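Local coordinates for globin domain-containing protein (Pseudomonas aeruginosa, PDB 1TU9) that binds heme b in a globin fold through an axial histidine and, as its family suggests, may bind or carry oxygen, at residues A5-C16 with D106-W117. Numbering follows the deposited sequence.
Sequences AADRVMQSYGRC and DRDCDAETRDAW
Where Ala5 faces Ala116 and Val9 faces Trp117, helix 5-16 crosses helix 111-117 at -108°, the two axes approaching to 8.6 Å, while Asp106, which opens the type I turn ahead of the second helix, lies beside Cys16. A short chain of hydrogen bonds links the two segments. Trp117 NE1 donates to Ser12 OG in the plane of the indole, 2.9 Å away and nearly straight at an N-H...O angle of 171°. Ser12 OG in turn donates to Asp106 OD2 at 2.6 Å, so the buried hydroxyl is used both as acceptor and as donor. With its CG anti to the backbone N (chi1 175°), Asp106 presents its carboxylate to Arg15, whose NE and NH2 grip it side-on; NE lies 2.7 Å from Asp106 OD1. That oxygen takes Asp108 N from its other face, closing an Asx turn, while Asp108 OD2 lies over one face of the Arg15 guanidinium, a salt bridge of charges alone. Val9 CG1 sits over the six-membered ring of Trp117 in a CH-pi contact, and Tyr13 CD1 touches Trp117 CH2 at the indole edge, the two rings set obliquely. In this globin fold the N-terminal helix thus rests on the start of helix 111-130, with Val102 of helix 90-105 touching both Ser12 and Trp117, and helix 46-64 packing against Val9 and Tyr13.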
loop_
_atom_site.group_PDB
_atom_site.type_symbol
_atom_site.label_atom_id
_atom_site.label_comp_id
_atom_site.label_asym_id
_atom_site.label_seq_id
_atom_site.Cartn_x
_atom_site.Cartn_y
_atom_site.Cartn_z
ATOM N N ALA A 5 3.731 8.349 14.571
ATOM C CA ALA A 5 3.466 7.118 13.807
ATOM C C ALA A 5 4.030 7.199 12.398
ATOM O O ALA A 5 4.580 6.223 11.889
ATOM C CB ALA A 5 1.962 6.829 13.757
ATOM N N ALA A 6 3.883 8.350 11.755
ATOM C CA ALA A 6 4.444 8.538 10.423
ATOM C C ALA A 6 5.963 8.405 10.452
ATOM O O ALA A 6 6.541 7.813 9.549
ATOM C CB ALA A 6 4.025 9.865 9.831
ATOM N N ASP A 7 6.614 8.935 11.483
ATOM C CA ASP A 7 8.071 8.781 11.600
ATOM C C ASP A 7 8.455 7.307 11.740
ATOM O O ASP A 7 9.424 6.853 11.141
ATOM C CB ASP A 7 8.602 9.523 12.830
ATOM C CG ASP A 7 8.675 11.010 12.649
ATOM O OD1 ASP A 7 8.706 11.493 11.505
ATOM O OD2 ASP A 7 8.745 11.767 13.637
ATOM N N ARG A 8 7.717 6.554 12.540
ATOM C CA ARG A 8 7.987 5.134 12.720
ATOM C C ARG A 8 7.873 4.411 11.378
ATOM O O ARG A 8 8.710 3.567 11.034
ATOM C CB ARG A 8 7.003 4.513 13.716
ATOM C CG ARG A 8 6.891 5.171 15.062
ATOM C CD ARG A 8 6.094 4.369 16.039
ATOM N NE ARG A 8 6.947 3.265 16.406
ATOM C CZ ARG A 8 7.597 3.114 17.552
ATOM N NH1 ARG A 8 7.421 3.934 18.584
ATOM N NH2 ARG A 8 8.396 2.073 17.672
ATOM N N VAL A 9 6.832 4.732 10.624
ATOM C CA VAL A 9 6.663 4.140 9.311
ATOM C C VAL A 9 7.796 4.553 8.363
ATOM O O VAL A 9 8.311 3.718 7.630
ATOM C CB VAL A 9 5.286 4.494 8.737
ATOM C CG1 VAL A 9 5.185 4.162 7.256
ATOM C CG2 VAL A 9 4.197 3.768 9.520
ATOM N N MET A 10 8.198 5.817 8.366
ATOM C CA MET A 10 9.285 6.238 7.487
ATOM C C MET A 10 10.569 5.479 7.819
ATOM O O MET A 10 11.288 5.058 6.919
ATOM C CB MET A 10 9.522 7.746 7.569
ATOM C CG MET A 10 8.425 8.539 6.906
ATOM S SD MET A 10 8.763 10.273 6.703
ATOM C CE MET A 10 8.696 10.866 8.393
ATOM N N GLN A 11 10.871 5.301 9.100
ATOM C CA GLN A 11 12.090 4.595 9.491
ATOM C C GLN A 11 12.033 3.155 9.002
ATOM O O GLN A 11 12.988 2.635 8.421
ATOM C CB GLN A 11 12.244 4.635 11.004
ATOM C CG GLN A 11 12.531 6.036 11.554
ATOM C CD GLN A 11 12.473 6.117 13.056
ATOM O OE1 GLN A 11 12.632 5.103 13.738
ATOM N NE2 GLN A 11 12.258 7.316 13.582
ATOM N N SER A 12 10.887 2.524 9.204
ATOM C CA SER A 12 10.675 1.150 8.760
ATOM C C SER A 12 10.740 1.027 7.237
ATOM O O SER A 12 11.390 0.119 6.703
ATOM C CB SER A 12 9.342 0.644 9.289
ATOM O OG SER A 12 9.017 -0.625 8.760
ATOM N N TYR A 13 10.110 1.951 6.533
ATOM C CA TYR A 13 10.074 1.903 5.082
ATOM C C TYR A 13 11.472 2.097 4.498
ATOM O O TYR A 13 11.792 1.522 3.477
ATOM C CB TYR A 13 9.132 2.962 4.551
ATOM C CG TYR A 13 8.777 2.855 3.079
ATOM C CD1 TYR A 13 8.343 1.659 2.524
ATOM C CD2 TYR A 13 8.800 3.979 2.268
ATOM C CE1 TYR A 13 7.958 1.587 1.194
ATOM C CE2 TYR A 13 8.418 3.915 0.932
ATOM C CZ TYR A 13 7.999 2.712 0.405
ATOM O OH TYR A 13 7.578 2.601 -0.909
ATOM N N GLY A 14 12.316 2.896 5.144
ATOM C CA GLY A 14 13.691 3.028 4.710
ATOM C C GLY A 14 14.425 1.714 4.777
ATOM O O GLY A 14 15.132 1.345 3.833
ATOM N N ARG A 15 14.263 0.987 5.874
ATOM C CA ARG A 15 14.850 -0.340 5.990
ATOM C C ARG A 15 14.258 -1.303 4.955
ATOM O O ARG A 15 14.980 -2.113 4.402
ATOM C CB ARG A 15 14.703 -0.898 7.401
ATOM C CG ARG A 15 15.504 -0.133 8.444
ATOM C CD ARG A 15 15.476 -0.741 9.833
ATOM N NE ARG A 15 14.163 -0.686 10.452
ATOM C CZ ARG A 15 13.708 0.290 11.226
ATOM N NH1 ARG A 15 14.420 1.373 11.473
ATOM N NH2 ARG A 15 12.489 0.184 11.716
ATOM N N CYS A 16 12.962 -1.207 4.675
ATOM C CA CYS A 16 12.331 -2.088 3.701
ATOM C C CYS A 16 12.863 -1.843 2.296
ATOM O O CYS A 16 13.184 -2.788 1.571
ATOM C CB CYS A 16 10.817 -1.906 3.700
ATOM S SG CYS A 16 9.965 -2.556 5.152
ATOM N N ASP A 106 12.050 -5.731 7.349
ATOM C CA ASP A 106 12.459 -4.755 8.341
ATOM C C ASP A 106 12.939 -5.540 9.552
ATOM O O ASP A 106 12.132 -6.084 10.315
ATOM C CB ASP A 106 11.269 -3.866 8.701
ATOM C CG ASP A 106 11.572 -2.905 9.809
ATOM O OD1 ASP A 106 12.705 -2.949 10.371
ATOM O OD2 ASP A 106 10.698 -2.091 10.182
ATOM N N ARG A 107 14.258 -5.588 9.742
ATOM C CA ARG A 107 14.840 -6.375 10.826
ATOM C C ARG A 107 14.419 -5.910 12.216
ATOM O O ARG A 107 14.558 -6.665 13.169
ATOM C CB ARG A 107 16.374 -6.350 10.744
ATOM C CG ARG A 107 16.982 -4.990 11.019
ATOM C CD ARG A 107 18.498 -4.978 10.970
ATOM N NE ARG A 107 18.985 -4.792 9.608
ATOM C CZ ARG A 107 19.108 -3.617 8.989
ATOM N NH1 ARG A 107 18.788 -2.480 9.597
ATOM N NH2 ARG A 107 19.563 -3.586 7.744
ATOM N N ASP A 108 13.962 -4.668 12.331
ATOM C CA ASP A 108 13.529 -4.092 13.608
ATOM C C ASP A 108 12.013 -4.111 13.797
ATOM O O ASP A 108 11.508 -3.550 14.765
ATOM C CB ASP A 108 14.020 -2.650 13.722
ATOM C CG ASP A 108 15.516 -2.540 13.713
ATOM O OD1 ASP A 108 16.206 -3.480 14.176
ATOM O OD2 ASP A 108 16.078 -1.527 13.268
ATOM N N CYS A 109 11.287 -4.752 12.883
ATOM C CA CYS A 109 9.833 -4.808 12.959
ATOM C C CYS A 109 9.380 -5.416 14.281
ATOM O O CYS A 109 9.884 -6.459 14.705
ATOM C CB CYS A 109 9.259 -5.631 11.810
ATOM S SG CYS A 109 7.471 -5.462 11.659
ATOM N N ASP A 110 8.461 -4.720 14.939
ATOM C CA ASP A 110 7.840 -5.190 16.172
ATOM C C ASP A 110 6.380 -4.757 16.176
ATOM O O ASP A 110 5.886 -4.219 15.184
ATOM C CB ASP A 110 8.622 -4.704 17.404
ATOM C CG ASP A 110 8.722 -3.199 17.514
ATOM O OD1 ASP A 110 7.941 -2.453 16.892
ATOM O OD2 ASP A 110 9.578 -2.667 18.257
ATOM N N ALA A 111 5.675 -5.022 17.273
ATOM C CA ALA A 111 4.255 -4.683 17.337
ATOM C C ALA A 111 4.011 -3.203 17.102
ATOM O O ALA A 111 3.070 -2.844 16.429
ATOM C CB ALA A 111 3.653 -5.119 18.656
ATOM N N GLU A 112 4.841 -2.344 17.674
ATOM C CA GLU A 112 4.695 -0.915 17.476
ATOM C C GLU A 112 4.826 -0.535 16.000
ATOM O O GLU A 112 4.064 0.279 15.501
ATOM C CB GLU A 112 5.722 -0.159 18.310
ATOM C CG GLU A 112 5.431 -0.207 19.803
ATOM C CD GLU A 112 4.406 0.815 20.268
ATOM O OE1 GLU A 112 4.064 0.777 21.465
ATOM O OE2 GLU A 112 3.928 1.651 19.460
ATOM N N THR A 113 5.782 -1.138 15.302
ATOM C CA THR A 113 5.991 -0.854 13.879
ATOM C C THR A 113 4.761 -1.264 13.089
ATOM O O THR A 113 4.283 -0.527 12.228
ATOM C CB THR A 113 7.182 -1.662 13.350
ATOM O OG1 THR A 113 8.315 -1.490 14.205
ATOM C CG2 THR A 113 7.622 -1.195 11.976
ATOM N N ARG A 114 4.263 -2.464 13.359
ATOM C CA ARG A 114 3.131 -2.991 12.605
ATOM C C ARG A 114 1.896 -2.136 12.815
ATOM O O ARG A 114 1.172 -1.824 11.883
ATOM C CB ARG A 114 2.895 -4.462 12.966
ATOM C CG ARG A 114 3.990 -5.318 12.346
ATOM C CD ARG A 114 3.797 -6.789 12.328
ATOM N NE ARG A 114 4.155 -7.337 13.611
ATOM C CZ ARG A 114 3.294 -7.712 14.526
ATOM N NH1 ARG A 114 1.991 -7.648 14.282
ATOM N NH2 ARG A 114 3.746 -8.188 15.678
ATOM N N ASP A 115 1.642 -1.712 14.050
ATOM C CA ASP A 115 0.476 -0.857 14.326
ATOM C C ASP A 115 0.616 0.519 13.701
ATOM O O ASP A 115 -0.371 1.138 13.289
ATOM C CB ASP A 115 0.238 -0.714 15.832
ATOM C CG ASP A 115 -0.731 -1.728 16.364
ATOM O OD1 ASP A 115 -0.842 -1.855 17.595
ATOM O OD2 ASP A 115 -1.430 -2.451 15.633
ATOM N N ALA A 116 1.837 1.026 13.641
ATOM C CA ALA A 116 2.058 2.298 12.974
ATOM C C ALA A 116 1.765 2.186 11.476
ATOM O O ALA A 116 1.128 3.056 10.903
ATOM C CB ALA A 116 3.476 2.798 13.221
ATOM N N TRP A 117 2.204 1.101 10.849
ATOM C CA TRP A 117 1.883 0.882 9.440
ATOM C C TRP A 117 0.374 0.811 9.229
ATOM O O TRP A 117 -0.154 1.421 8.308
ATOM C CB TRP A 117 2.532 -0.402 8.919
ATOM C CG TRP A 117 3.938 -0.241 8.434
ATOM C CD1 TRP A 117 5.086 -0.586 9.080
ATOM C CD2 TRP A 117 4.337 0.308 7.178
ATOM N NE1 TRP A 117 6.173 -0.292 8.292
ATOM C CE2 TRP A 117 5.736 0.257 7.115
ATOM C CE3 TRP A 117 3.640 0.826 6.082
ATOM C CZ2 TRP A 117 6.449 0.687 6.005
ATOM C CZ3 TRP A 117 4.344 1.272 4.991
ATOM C CH2 TRP A 117 5.740 1.191 4.956
HETATM O O HOH W 1 9.522 0.675 14.902
HETATM O O HOH W 2 9.483 -0.001 19.349
HETATM O O HOH W 3 10.576 -1.005 12.667
#